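Local atomic coordinates of phenylacetaldehyde dehydrogenase (Burkholderia cenocepacia, PDB entry 4O5H), a protein that probably oxidises phenylacetaldehyde to phenylacetate with NAD+ as cofactor, as a member of the aldehyde dehydrogenase family. Residues K287-V292 with G320-I325; A380-G385 with T399-T404; A477-G482 with G493-D498; K363-V368 with P392-E397. All coordinates share one frame; numbering follows the deposited sequence.

Contact 1: K287-V292 with G320-I325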
loop_
_atom_site.group_PDB
_atom_site.type_symbol
_atom_site.label_atom_id
_atom_site.label_comp_id
_atom_site.label_asym_id
_atom_site.label_seq_id
_atom_site.Cartn_x
_atom_site.Cartn_y
_atom_site.Cartn_z
ATOM N N LYS A 287 2.811 -3.652 20.246
ATOM C CA LYS A 287 2.794 -4.186 21.592
ATOM C C LYS A 287 3.278 -5.634 21.476
ATOM O O LYS A 287 2.557 -6.569 21.743
ATOM C CB LYS A 287 1.388 -4.094 22.231
ATOM C CG LYS A 287 1.379 -4.397 23.713
ATOM C CD LYS A 287 1.728 -3.153 24.538
ATOM C CE LYS A 287 2.013 -3.502 25.979
ATOM N NZ LYS A 287 2.278 -2.301 26.796
ATOM N N SER A 288 4.533 -5.754 21.089
ATOM C CA SER A 288 5.079 -7.004 20.619
ATOM C C SER A 288 5.276 -7.980 21.763
ATOM O O SER A 288 5.797 -7.607 22.830
ATOM C CB SER A 288 6.422 -6.764 19.951
ATOM O OG SER A 288 6.301 -5.858 18.856
ATOM N N PRO A 289 4.866 -9.237 21.570
ATOM C CA PRO A 289 5.013 -10.235 22.642
ATOM C C PRO A 289 6.318 -10.991 22.536
ATOM O O PRO A 289 6.847 -11.162 21.459
ATOM C CB PRO A 289 3.870 -11.191 22.371
ATOM C CG PRO A 289 3.684 -11.147 20.893
ATOM C CD PRO A 289 3.994 -9.721 20.491
ATOM N N VAL A 290 6.780 -11.495 23.674
ATOM C CA VAL A 290 7.961 -12.305 23.796
ATOM C C VAL A 290 7.506 -13.601 24.445
ATOM O O VAL A 290 7.032 -13.598 25.597
ATOM C CB VAL A 290 8.949 -11.595 24.726
ATOM C CG1 VAL A 290 10.152 -12.475 25.022
ATOM C CG2 VAL A 290 9.383 -10.264 24.123
ATOM N N ILE A 291 7.629 -14.705 23.732
ATOM C CA ILE A 291 7.139 -15.999 24.221
ATOM C C ILE A 291 8.302 -16.881 24.603
ATOM O O ILE A 291 9.114 -17.224 23.766
ATOM C CB ILE A 291 6.328 -16.692 23.132
ATOM C CG1 ILE A 291 5.138 -15.824 22.731
ATOM C CG2 ILE A 291 5.855 -18.076 23.584
ATOM C CD1 ILE A 291 4.417 -16.362 21.503
ATOM N N VAL A 292 8.363 -17.257 25.865
ATOM C CA VAL A 292 9.444 -18.101 26.363
ATOM C C VAL A 292 8.957 -19.509 26.648
ATOM O O VAL A 292 8.121 -19.739 27.540
ATOM C CB VAL A 292 10.053 -17.478 27.633
ATOM C CG1 VAL A 292 11.239 -18.318 28.138
ATOM C CG2 VAL A 292 10.485 -16.029 27.333
ATOM N N GLY A 320 9.795 -5.504 23.064
ATOM C CA GLY A 320 9.176 -6.692 23.636
ATOM C C GLY A 320 8.471 -6.359 24.934
ATOM O O GLY A 320 8.955 -6.668 26.013
ATOM N N SER A 321 7.304 -5.763 24.812
ATOM C CA SER A 321 6.633 -5.140 25.930
ATOM C C SER A 321 5.700 -6.037 26.722
ATOM O O SER A 321 5.308 -5.682 27.840
ATOM C CB SER A 321 5.894 -3.871 25.456
ATOM O OG SER A 321 5.001 -4.157 24.412
ATOM N N ARG A 322 5.376 -7.205 26.176
ATOM C CA ARG A 322 4.618 -8.231 26.886
ATOM C C ARG A 322 5.387 -9.530 26.889
ATOM O O ARG A 322 5.619 -10.098 25.829
ATOM C CB ARG A 322 3.265 -8.492 26.210
ATOM C CG ARG A 322 2.350 -7.300 26.151
ATOM C CD ARG A 322 1.025 -7.628 25.490
ATOM N NE ARG A 322 1.147 -7.859 24.069
ATOM C CZ ARG A 322 0.517 -8.798 23.377
ATOM N NH1 ARG A 322 -0.193 -9.755 23.962
ATOM N NH2 ARG A 322 0.686 -8.849 22.069
ATOM N N ALA A 323 5.736 -10.044 28.077
ATOM C CA ALA A 323 6.435 -11.305 28.148
ATOM C C ALA A 323 5.474 -12.374 28.632
ATOM O O ALA A 323 4.846 -12.233 29.672
ATOM C CB ALA A 323 7.638 -11.209 29.053
ATOM N N TYR A 324 5.333 -13.432 27.840
ATOM C CA TYR A 324 4.545 -14.587 28.212
ATOM C C TYR A 324 5.529 -15.729 28.390
ATOM O O TYR A 324 6.154 -16.191 27.434
ATOM C CB TYR A 324 3.498 -14.879 27.133
ATOM C CG TYR A 324 2.502 -13.758 27.004
ATOM C CD1 TYR A 324 1.532 -13.550 27.977
ATOM C CD2 TYR A 324 2.571 -12.852 25.939
ATOM C CE1 TYR A 324 0.631 -12.500 27.861
ATOM C CE2 TYR A 324 1.694 -11.807 25.821
ATOM C CZ TYR A 324 0.726 -11.616 26.778
ATOM O OH TYR A 324 -0.141 -10.577 26.678
ATOM N N ILE A 325 5.638 -16.212 29.623
ATOM C CA ILE A 325 6.651 -17.182 29.974
ATOM C C ILE A 325 5.996 -18.430 30.555
ATOM O O ILE A 325 5.119 -18.338 31.405
ATOM C CB ILE A 325 7.594 -16.618 31.042
ATOM C CG1 ILE A 325 8.239 -15.333 30.529
ATOM C CG2 ILE A 325 8.640 -17.645 31.427
ATOM C CD1 ILE A 325 8.673 -14.411 31.665
HETATM O O HOH W 1 4.381 -3.193 28.562
#
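Strands 288-292 and 320-325 run side by side in parallel, their axes inclined by 25° and 4.6 Å apart at the closest point, with Val290 and Val292 exchanging backbone bonds with Arg322 and Tyr324. Val290 N reaches Arg322 O, Tyr324 N reaches Val290 O at 2.8 Å, and Val292 N reaches Tyr324 O. The side chain of Arg322 turns at its third torsion (chi3 -70°) and brings NE and NH2 together onto one atom, Lys287 O, each at 3.0 Å. That oxygen lies in the guanidinium plane; NH2 comes almost straight down the carbonyl bond, whereas NE stands above the carbonyl plane. Pro289 covers one face of the same group, its CB 4.0 Å above the plane and towards the rim. From the third nitrogen, Arg322 NH1 donates to Tyr324 OH at 2.8 Å, and NH1 and NH2 also bind Leu434 O and Ala435 O of helix 428-436. Tyr324 OH is bound in turn to Gln406. Lys287 lies along Ser321, with CD 3.4 Å from Ser321 OG; Lys287 NZ bonds to Val410 O and Glu413 O, and to a water that donates to Ser321 O. On the face of Val290 and Ala323, Val290 CG2 rests on Gly320 CA at 3.6 Å. The two strands belong to a beta-alpha-beta unit with helix 298-310. The partners found round the buried Arg322 guanidinium are neutral carbonyls and a hydroxyl, so its positive charge is probably balanced by their dipoles, while the two in-plane bonds to Lys287 O fix its rotation.

Contact 2: A380-G385 with T399-T404; sequences ARAAAG and TVLVDT
A classic beta bulge puts Ala383 and Ala384 together opposite Val400, where strand 381-384 meets strand 399-402. Val400 O receives Ala383 N at 2.8 Å through a bent bond (139° at the hydrogen) and, more weakly, Ala384 N; Val400 N returns to Ala384 O, approaching from above its carbonyl plane. Before the bulge, Arg381 and Val402 form an antiparallel hydrogen-bonded pair, with Arg381 N to Val402 O at 3.0 Å and Val402 N to Arg381 O at 2.8 Å. Ala382 and Leu401 follow as a non-hydrogen-bonded pair, Leu401 CD2 lying 3.9 Å from Ala382 CA. The two strands form the antiparallel border of an otherwise parallel sheet, 381-384 being outermost within the chain. Helix 330-343 packs on the face carrying Ala384, Val400 and Val402, and Phe376 of helix 362-378 on that of Ala382 and Leu401. The long side chain of Arg381 stretches out from CG to NE and lays its guanidinium over Val402, whose CG2 sits 3.5 Å from the plane, above its centre. With Val402 chi1 at -60°, CG1 stands beside the backbone N, which leaves CG2 as the branch turned to the guanidinium. At the edge of the same group, Arg381 NE forms a salt bridge with Asp403 OD2 at 2.9 Å; the guanidinium and carboxylate planes are turned 65° apart, and NE meets the oxygen from above the carboxylate plane. This bridge is at the exposed end of the pair, where the chain leaves the strand through Asp403. Next to it, the buried Ala380 touches Thr404, CB to CG2 at 3.7 Å.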
loop_
_atom_site.group_PDB
_atom_site.type_symbol
_atom_site.label_atom_id
_atom_site.label_comp_id
_atom_site.label_asym_id
_atom_site.label_seq_id
_atom_site.Cartn_x
_atom_site.Cartn_y
_atom_site.Cartn_z
ATOM N N ALA A 380 -1.722 -4.136 39.306
ATOM C CA ALA A 380 -0.404 -4.654 38.935
ATOM C C ALA A 380 0.583 -4.264 39.992
ATOM O O ALA A 380 0.369 -3.279 40.704
ATOM C CB ALA A 380 0.034 -4.076 37.595
ATOM N N ARG A 381 1.658 -5.021 40.103
ATOM C CA ARG A 381 2.717 -4.637 40.999
ATOM C C ARG A 381 4.072 -4.689 40.352
ATOM O O ARG A 381 4.292 -5.454 39.406
ATOM C CB ARG A 381 2.689 -5.457 42.280
ATOM C CG ARG A 381 3.385 -6.774 42.242
ATOM C CD ARG A 381 3.215 -7.534 43.559
ATOM N NE ARG A 381 3.443 -8.942 43.260
ATOM C CZ ARG A 381 4.650 -9.478 43.091
ATOM N NH1 ARG A 381 5.731 -8.754 43.262
ATOM N NH2 ARG A 381 4.767 -10.760 42.763
ATOM N N ALA A 382 4.968 -3.847 40.865
ATOM C CA ALA A 382 6.304 -3.727 40.305
ATOM C C ALA A 382 7.265 -4.728 40.928
ATOM O O ALA A 382 7.512 -4.713 42.123
ATOM C CB ALA A 382 6.823 -2.324 40.512
ATOM N N ALA A 383 7.777 -5.631 40.119
ATOM C CA ALA A 383 8.845 -6.510 40.545
ATOM C C ALA A 383 10.161 -5.767 40.482
ATOM O O ALA A 383 11.145 -6.181 41.094
ATOM C CB ALA A 383 8.904 -7.737 39.651
ATOM N N ALA A 384 10.199 -4.708 39.674
ATOM C CA ALA A 384 11.349 -3.826 39.644
ATOM C C ALA A 384 10.901 -2.453 39.192
ATOM O O ALA A 384 9.971 -2.354 38.408
ATOM C CB ALA A 384 12.413 -4.394 38.717
ATOM N N GLY A 385 11.578 -1.413 39.666
ATOM C CA GLY A 385 11.357 -0.055 39.194
ATOM C C GLY A 385 10.062 0.572 39.666
ATOM O O GLY A 385 9.632 0.310 40.773
ATOM N N THR A 399 11.268 -0.727 34.512
ATOM C CA THR A 399 10.152 -1.163 35.299
ATOM C C THR A 399 9.587 -2.490 34.802
ATOM O O THR A 399 9.363 -2.680 33.592
ATOM C CB THR A 399 9.078 -0.065 35.270
ATOM O OG1 THR A 399 9.628 1.103 35.862
ATOM C CG2 THR A 399 7.876 -0.457 36.052
ATOM N N VAL A 400 9.400 -3.431 35.727
ATOM C CA VAL A 400 8.800 -4.726 35.407
ATOM C C VAL A 400 7.550 -4.909 36.248
ATOM O O VAL A 400 7.612 -4.861 37.484
ATOM C CB VAL A 400 9.759 -5.881 35.720
ATOM C CG1 VAL A 400 9.111 -7.240 35.414
ATOM C CG2 VAL A 400 11.034 -5.720 34.896
ATOM N N LEU A 401 6.415 -5.071 35.577
ATOM C CA LEU A 401 5.134 -5.245 36.216
ATOM C C LEU A 401 4.665 -6.676 36.093
ATOM O O LEU A 401 4.701 -7.263 35.007
ATOM C CB LEU A 401 4.098 -4.313 35.592
ATOM C CG LEU A 401 4.386 -2.801 35.654
ATOM C CD1 LEU A 401 3.316 -2.000 34.952
ATOM C CD2 LEU A 401 4.502 -2.380 37.105
ATOM N N VAL A 402 4.212 -7.225 37.228
ATOM C CA VAL A 402 3.610 -8.553 37.292
ATOM C C VAL A 402 2.214 -8.468 37.910
ATOM O O VAL A 402 1.782 -7.413 38.336
ATOM C CB VAL A 402 4.476 -9.548 38.082
ATOM C CG1 VAL A 402 5.830 -9.687 37.417
ATOM C CG2 VAL A 402 4.626 -9.131 39.538
ATOM N N ASP A 403 1.512 -9.592 37.920
ATOM C CA ASP A 403 0.122 -9.664 38.369
ATOM C C ASP A 403 -0.741 -8.839 37.457
ATOM O O ASP A 403 -1.757 -8.272 37.869
ATOM C CB ASP A 403 -0.069 -9.198 39.819
ATOM C CG ASP A 403 0.702 -10.040 40.836
ATOM O OD1 ASP A 403 1.022 -11.196 40.552
ATOM O OD2 ASP A 403 0.950 -9.515 41.932
ATOM N N THR A 404 -0.342 -8.768 36.203
ATOM C CA THR A 404 -1.132 -8.049 35.201
ATOM C C THR A 404 -2.117 -8.987 34.534
ATOM O O THR A 404 -1.967 -10.192 34.602
ATOM C CB THR A 404 -0.244 -7.460 34.118
ATOM O OG1 THR A 404 0.603 -8.490 33.591
ATOM C CG2 THR A 404 0.614 -6.335 34.673
#

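Contact 3: A477-G482 with G493-D498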
loop_
_atom_site.group_PDB
_atom_site.type_symbol
_atom_site.label_atom_id
_atom_site.label_comp_id
_atom_site.label_asym_id
_atom_site.label_seq_id
_atom_site.Cartn_x
_atom_site.Cartn_y
_atom_site.Cartn_z
ATOM N N ALA A 477 19.067 -6.335 4.593
ATOM C CA ALA A 477 18.520 -7.261 3.629
ATOM C C ALA A 477 17.170 -7.879 4.040
ATOM O O ALA A 477 16.558 -8.578 3.249
ATOM C CB ALA A 477 19.517 -8.375 3.346
ATOM N N LEU A 478 16.726 -7.627 5.255
ATOM C CA LEU A 478 15.513 -8.271 5.764
ATOM C C LEU A 478 14.401 -7.236 5.984
ATOM O O LEU A 478 14.536 -6.367 6.828
ATOM C CB LEU A 478 15.781 -9.006 7.074
ATOM C CG LEU A 478 14.630 -9.889 7.565
ATOM C CD1 LEU A 478 14.408 -11.080 6.655
ATOM C CD2 LEU A 478 14.910 -10.387 8.992
ATOM N N PRO A 479 13.314 -7.351 5.225
ATOM C CA PRO A 479 12.261 -6.350 5.342
ATOM C C PRO A 479 11.617 -6.334 6.726
ATOM O O PRO A 479 11.521 -7.363 7.408
ATOM C CB PRO A 479 11.255 -6.747 4.269
ATOM C CG PRO A 479 11.990 -7.650 3.330
ATOM C CD PRO A 479 13.052 -8.326 4.153
ATOM N N PHE A 480 11.103 -5.176 7.071
ATOM C CA PHE A 480 10.504 -4.908 8.371
ATOM C C PHE A 480 9.192 -4.138 8.169
ATOM O O PHE A 480 9.162 -3.166 7.415
ATOM C CB PHE A 480 11.526 -4.035 9.143
ATOM C CG PHE A 480 11.023 -3.505 10.425
ATOM C CD1 PHE A 480 11.008 -4.332 11.577
ATOM C CD2 PHE A 480 10.565 -2.219 10.526
ATOM C CE1 PHE A 480 10.518 -3.861 12.804
ATOM C CE2 PHE A 480 10.073 -1.730 11.752
ATOM C CZ PHE A 480 10.064 -2.538 12.889
ATOM N N GLY A 481 8.133 -4.504 8.883
ATOM C CA GLY A 481 6.918 -3.701 8.875
ATOM C C GLY A 481 5.772 -4.413 9.501
ATOM O O GLY A 481 5.909 -5.523 9.951
ATOM N N GLY A 482 4.616 -3.769 9.522
ATOM C CA GLY A 482 3.496 -4.231 10.306
ATOM C C GLY A 482 2.417 -5.033 9.588
ATOM O O GLY A 482 2.185 -4.873 8.362
ATOM N N GLY A 493 15.439 -4.212 2.645
ATOM C CA GLY A 493 15.440 -5.336 1.722
ATOM C C GLY A 493 15.090 -4.983 0.303
ATOM O O GLY A 493 14.926 -3.811 -0.069
ATOM N N ARG A 494 14.956 -6.019 -0.501
ATOM C CA ARG A 494 14.410 -5.877 -1.839
ATOM C C ARG A 494 13.001 -5.299 -1.798
ATOM O O ARG A 494 12.605 -4.540 -2.696
ATOM C CB ARG A 494 14.378 -7.246 -2.527
ATOM C CG ARG A 494 13.990 -7.187 -3.975
ATOM C CD ARG A 494 14.574 -8.392 -4.682
ATOM N NE ARG A 494 14.110 -9.615 -4.049
ATOM C CZ ARG A 494 12.946 -10.190 -4.328
ATOM N NH1 ARG A 494 12.121 -9.645 -5.227
ATOM N NH2 ARG A 494 12.596 -11.332 -3.725
ATOM N N ALA A 495 12.240 -5.641 -0.773
ATOM C CA ALA A 495 10.837 -5.187 -0.685
ATOM C C ALA A 495 10.709 -3.674 -0.756
ATOM O O ALA A 495 9.846 -3.143 -1.464
ATOM C CB ALA A 495 10.177 -5.728 0.566
ATOM N N VAL A 496 11.540 -2.950 -0.022
ATOM C CA VAL A 496 11.319 -1.481 0.063
ATOM C C VAL A 496 11.606 -0.855 -1.278
ATOM O O VAL A 496 10.920 0.065 -1.714
ATOM C CB VAL A 496 12.124 -0.806 1.213
ATOM C CG1 VAL A 496 13.622 -0.809 0.924
ATOM C CG2 VAL A 496 11.639 0.598 1.455
ATOM N N ILE A 497 12.592 -1.394 -1.979
ATOM C CA ILE A 497 12.919 -0.911 -3.304
ATOM C C ILE A 497 11.705 -0.969 -4.213
ATOM O O ILE A 497 11.319 0.021 -4.883
ATOM C CB ILE A 497 14.123 -1.706 -3.897
ATOM C CG1 ILE A 497 15.405 -1.356 -3.126
ATOM C CG2 ILE A 497 14.288 -1.449 -5.370
ATOM C CD1 ILE A 497 15.970 0.052 -3.367
ATOM N N ASP A 498 11.055 -2.113 -4.249
ATOM C CA ASP A 498 9.840 -2.226 -5.062
ATOM C C ASP A 498 8.768 -1.233 -4.629
ATOM O O ASP A 498 8.003 -0.750 -5.439
ATOM C CB ASP A 498 9.280 -3.666 -5.051
ATOM C CG ASP A 498 10.226 -4.686 -5.734
ATOM O OD1 ASP A 498 11.013 -4.323 -6.650
ATOM O OD2 ASP A 498 10.178 -5.878 -5.316
#
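Pro479 and Ala495 touch through carbon alone: the ring atom Pro479 CG lies 3.8 Å from Ala495 CB, with Pro479 CB slightly farther, at 4.0 Å. Beside them Ala477 O comes to 3.8 Å from Gly493 CA, and the proline ring borders the same glycine. Gly493 adopts a positive phi (71°), which suits glycine, and the chain passes close enough here to leave little room for a side chain. Packing, rather than direct polar bonding, joins the two segments. The next shell fixes both: Gly493 is backbone-bonded to Asn476, and Ala477 N is held by the carboxylate of Asp475. Pro479 O accepts from Ser505 OG of the second subunit, whose Ile154, Thr170 and Met507 also pack on Ala477, Pro479 and Leu478, so the loop belongs to the dimer interface. Phe480, within the Pro-Phe-Gly-Gly sequence familiar in this family, leans on Cys317, probably the catalytic cysteine, and on Thr318. Helix 493-499 is backed by helices 124-145 and 187-201, which receive Val496 and Ile497, and the loop, which connects strands 465-468 and 487-488 in the chain, passes the start of this helix.

Contact 4: K363-V368 with P392-E397; sequences KQRERV and PGFFVE
Arg365 reaches across from helix 362-378 and sets its guanidinium against the edge of the Phe394 ring, NH1 lying 3.8 Å from CD1. That nitrogen lies in the plane of the ring, while the ring edge comes over one face of the guanidinium; the two planes stand 80° apart, so this is an edge contact and not a stack of the charge on the aromatic face. The side chain leaves the helix with CG opposite the backbone N (chi1 177°), then bends at chi3 (58°), which turns the terminal group along the loop 392-397. Nearer the helix, Arg365 CG packs on Val396 CG2 at 3.7 Å, and Val368 CG1 adds a looser contact with Val396 CG1 at 4.3 Å. At the far end, Arg365 NH1 lies 3.3 Å from Gly393 O near the guanidinium plane, but the angle is too poor for a hydrogen bond. A water serves instead: it accepts from Arg365 NH1 at 3.0 Å and donates weakly to Pro392 O. The loop itself is pinned by backbone bonds from Phe394 to Pro53 and Leu359, and the Phe394 ring also touches Ala362. Val396 on Cys369 further joins loop and helix, while Val368 packs on Leu359 ahead of the helix. The side chain of Phe394 is about 8 Å from the bound sodium ion. Helix and loop thus meet through hydrocarbon close to the helix surface, and through an arginine whose polar end reaches the loop by a water held weakly at Pro392 O, so this end is probably less firmly fixed.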
loop_
_atom_site.group_PDB
_atom_site.type_symbol
_atom_site.label_atom_id
_atom_site.label_comp_id
_atom_site.label_asym_id
_atom_site.label_seq_id
_atom_site.Cartn_x
_atom_site.Cartn_y
_atom_site.Cartn_z
ATOM N N LYS A 363 7.227 15.316 28.110
ATOM C CA LYS A 363 5.931 14.769 27.709
ATOM C C LYS A 363 5.982 13.257 27.713
ATOM O O LYS A 363 5.040 12.603 28.139
ATOM C CB LYS A 363 5.548 15.253 26.285
ATOM N N GLN A 364 7.099 12.697 27.257
ATOM C CA GLN A 364 7.239 11.260 27.234
ATOM C C GLN A 364 7.334 10.702 28.627
ATOM O O GLN A 364 6.695 9.679 28.895
ATOM C CB GLN A 364 8.445 10.800 26.436
ATOM C CG GLN A 364 8.173 10.646 24.967
ATOM C CD GLN A 364 6.979 9.816 24.668
ATOM O OE1 GLN A 364 6.021 10.335 24.125
ATOM N NE2 GLN A 364 6.997 8.550 25.053
ATOM N N ARG A 365 8.059 11.369 29.517
ATOM C CA ARG A 365 8.083 10.914 30.899
ATOM C C ARG A 365 6.682 10.967 31.530
ATOM O O ARG A 365 6.280 10.037 32.199
ATOM C CB ARG A 365 9.060 11.722 31.731
ATOM C CG ARG A 365 9.032 11.288 33.203
ATOM C CD ARG A 365 9.827 12.212 34.057
ATOM N NE ARG A 365 9.322 13.610 33.946
ATOM C CZ ARG A 365 10.037 14.726 34.126
ATOM N NH1 ARG A 365 11.315 14.670 34.434
ATOM N NH2 ARG A 365 9.458 15.934 33.981
ATOM N N GLU A 366 5.925 12.029 31.249
ATOM C CA GLU A 366 4.570 12.156 31.752
ATOM C C GLU A 366 3.682 11.003 31.273
ATOM O O GLU A 366 3.028 10.353 32.088
ATOM C CB GLU A 366 3.985 13.494 31.326
ATOM C CG GLU A 366 2.552 13.740 31.745
ATOM C CD GLU A 366 2.032 15.110 31.335
ATOM O OE1 GLU A 366 2.827 15.999 31.022
ATOM O OE2 GLU A 366 0.807 15.313 31.339
ATOM N N ARG A 367 3.751 10.686 29.995
ATOM C CA ARG A 367 3.003 9.554 29.441
ATOM C C ARG A 367 3.387 8.209 30.053
ATOM O O ARG A 367 2.531 7.421 30.459
ATOM C CB ARG A 367 3.206 9.458 27.945
ATOM C CG ARG A 367 2.427 10.491 27.156
ATOM C CD ARG A 367 2.667 10.344 25.662
ATOM N NE ARG A 367 2.247 9.021 25.207
ATOM C CZ ARG A 367 0.987 8.685 24.949
ATOM N NH1 ARG A 367 -0.007 9.563 25.123
ATOM N NH2 ARG A 367 0.706 7.468 24.526
ATOM N N VAL A 368 4.680 7.947 30.105
ATOM C CA VAL A 368 5.152 6.671 30.587
ATOM C C VAL A 368 4.811 6.477 32.055
ATOM O O VAL A 368 4.323 5.418 32.444
ATOM C CB VAL A 368 6.672 6.508 30.317
ATOM C CG1 VAL A 368 7.222 5.292 31.012
ATOM C CG2 VAL A 368 6.925 6.407 28.829
ATOM N N PRO A 392 16.628 17.309 36.587
ATOM C CA PRO A 392 16.089 18.001 35.418
ATOM C C PRO A 392 16.052 17.196 34.122
ATOM O O PRO A 392 15.413 17.659 33.188
ATOM C CB PRO A 392 17.054 19.195 35.236
ATOM C CG PRO A 392 18.337 18.708 35.778
ATOM C CD PRO A 392 17.970 17.816 36.936
ATOM N N GLY A 393 16.736 16.036 34.041
ATOM C CA GLY A 393 16.653 15.143 32.882
ATOM C C GLY A 393 15.342 14.399 32.938
ATOM O O GLY A 393 14.599 14.563 33.903
ATOM N N PHE A 394 15.024 13.639 31.889
ATOM C CA PHE A 394 13.722 12.981 31.806
ATOM C C PHE A 394 13.846 11.473 32.064
ATOM O O PHE A 394 13.404 10.630 31.276
ATOM C CB PHE A 394 13.042 13.290 30.473
ATOM C CG PHE A 394 13.100 14.732 30.096
ATOM C CD1 PHE A 394 12.638 15.703 30.981
ATOM C CD2 PHE A 394 13.627 15.135 28.885
ATOM C CE1 PHE A 394 12.678 17.053 30.645
ATOM C CE2 PHE A 394 13.670 16.478 28.543
ATOM C CZ PHE A 394 13.193 17.434 29.403
ATOM N N PHE A 395 14.390 11.130 33.223
ATOM C CA PHE A 395 14.750 9.762 33.543
ATOM C C PHE A 395 13.589 9.009 34.198
ATOM O O PHE A 395 12.851 9.578 35.013
ATOM C CB PHE A 395 15.944 9.772 34.501
ATOM C CG PHE A 395 17.243 10.166 33.851
ATOM C CD1 PHE A 395 17.994 9.242 33.139
ATOM C CD2 PHE A 395 17.733 11.457 34.005
ATOM C CE1 PHE A 395 19.214 9.585 32.579
ATOM C CE2 PHE A 395 18.932 11.805 33.435
ATOM C CZ PHE A 395 19.674 10.868 32.718
ATOM N N VAL A 396 13.477 7.736 33.843
ATOM C CA VAL A 396 12.522 6.812 34.405
ATOM C C VAL A 396 13.195 5.465 34.635
ATOM O O VAL A 396 14.049 5.042 33.846
ATOM C CB VAL A 396 11.380 6.612 33.405
ATOM C CG1 VAL A 396 10.484 5.470 33.853
ATOM C CG2 VAL A 396 10.597 7.904 33.270
ATOM N N GLU A 397 12.887 4.829 35.769
ATOM C CA GLU A 397 13.456 3.507 36.106
ATOM C C GLU A 397 12.958 2.393 35.205
ATOM O O GLU A 397 11.773 2.369 34.866
ATOM C CB GLU A 397 13.059 3.125 37.500
ATOM C CG GLU A 397 13.642 4.025 38.553
ATOM C CD GLU A 397 13.268 3.557 39.922
ATOM O OE1 GLU A 397 12.190 2.927 40.086
ATOM O OE2 GLU A 397 14.072 3.826 40.825
HETATM O O HOH W 2 12.627 17.290 33.988
#

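Contacts 1 and 2 share one mixed sheet: the parallel strands 288-292 and 320-326 lie inside it, while strands 381-384 and 399-402 close its antiparallel side, with strand 419-425 between; their centres are about 14 Å apart. Contact 4 crosses contact 2 along the chain, since helix 362-378 precedes strand 381-384 and loop 392-397 leads into strand 399-402; the two touch where Gly385 C is 3.2 Å from Glu397 OE1. Contact 3 comes last and lies elsewhere, about 36 Å centre to centre from contact 2 and on the opposite side of the chain's centre from contact 4. Contact 4 thus adjoins the sheet at its border, and contact 3 meets the second subunit.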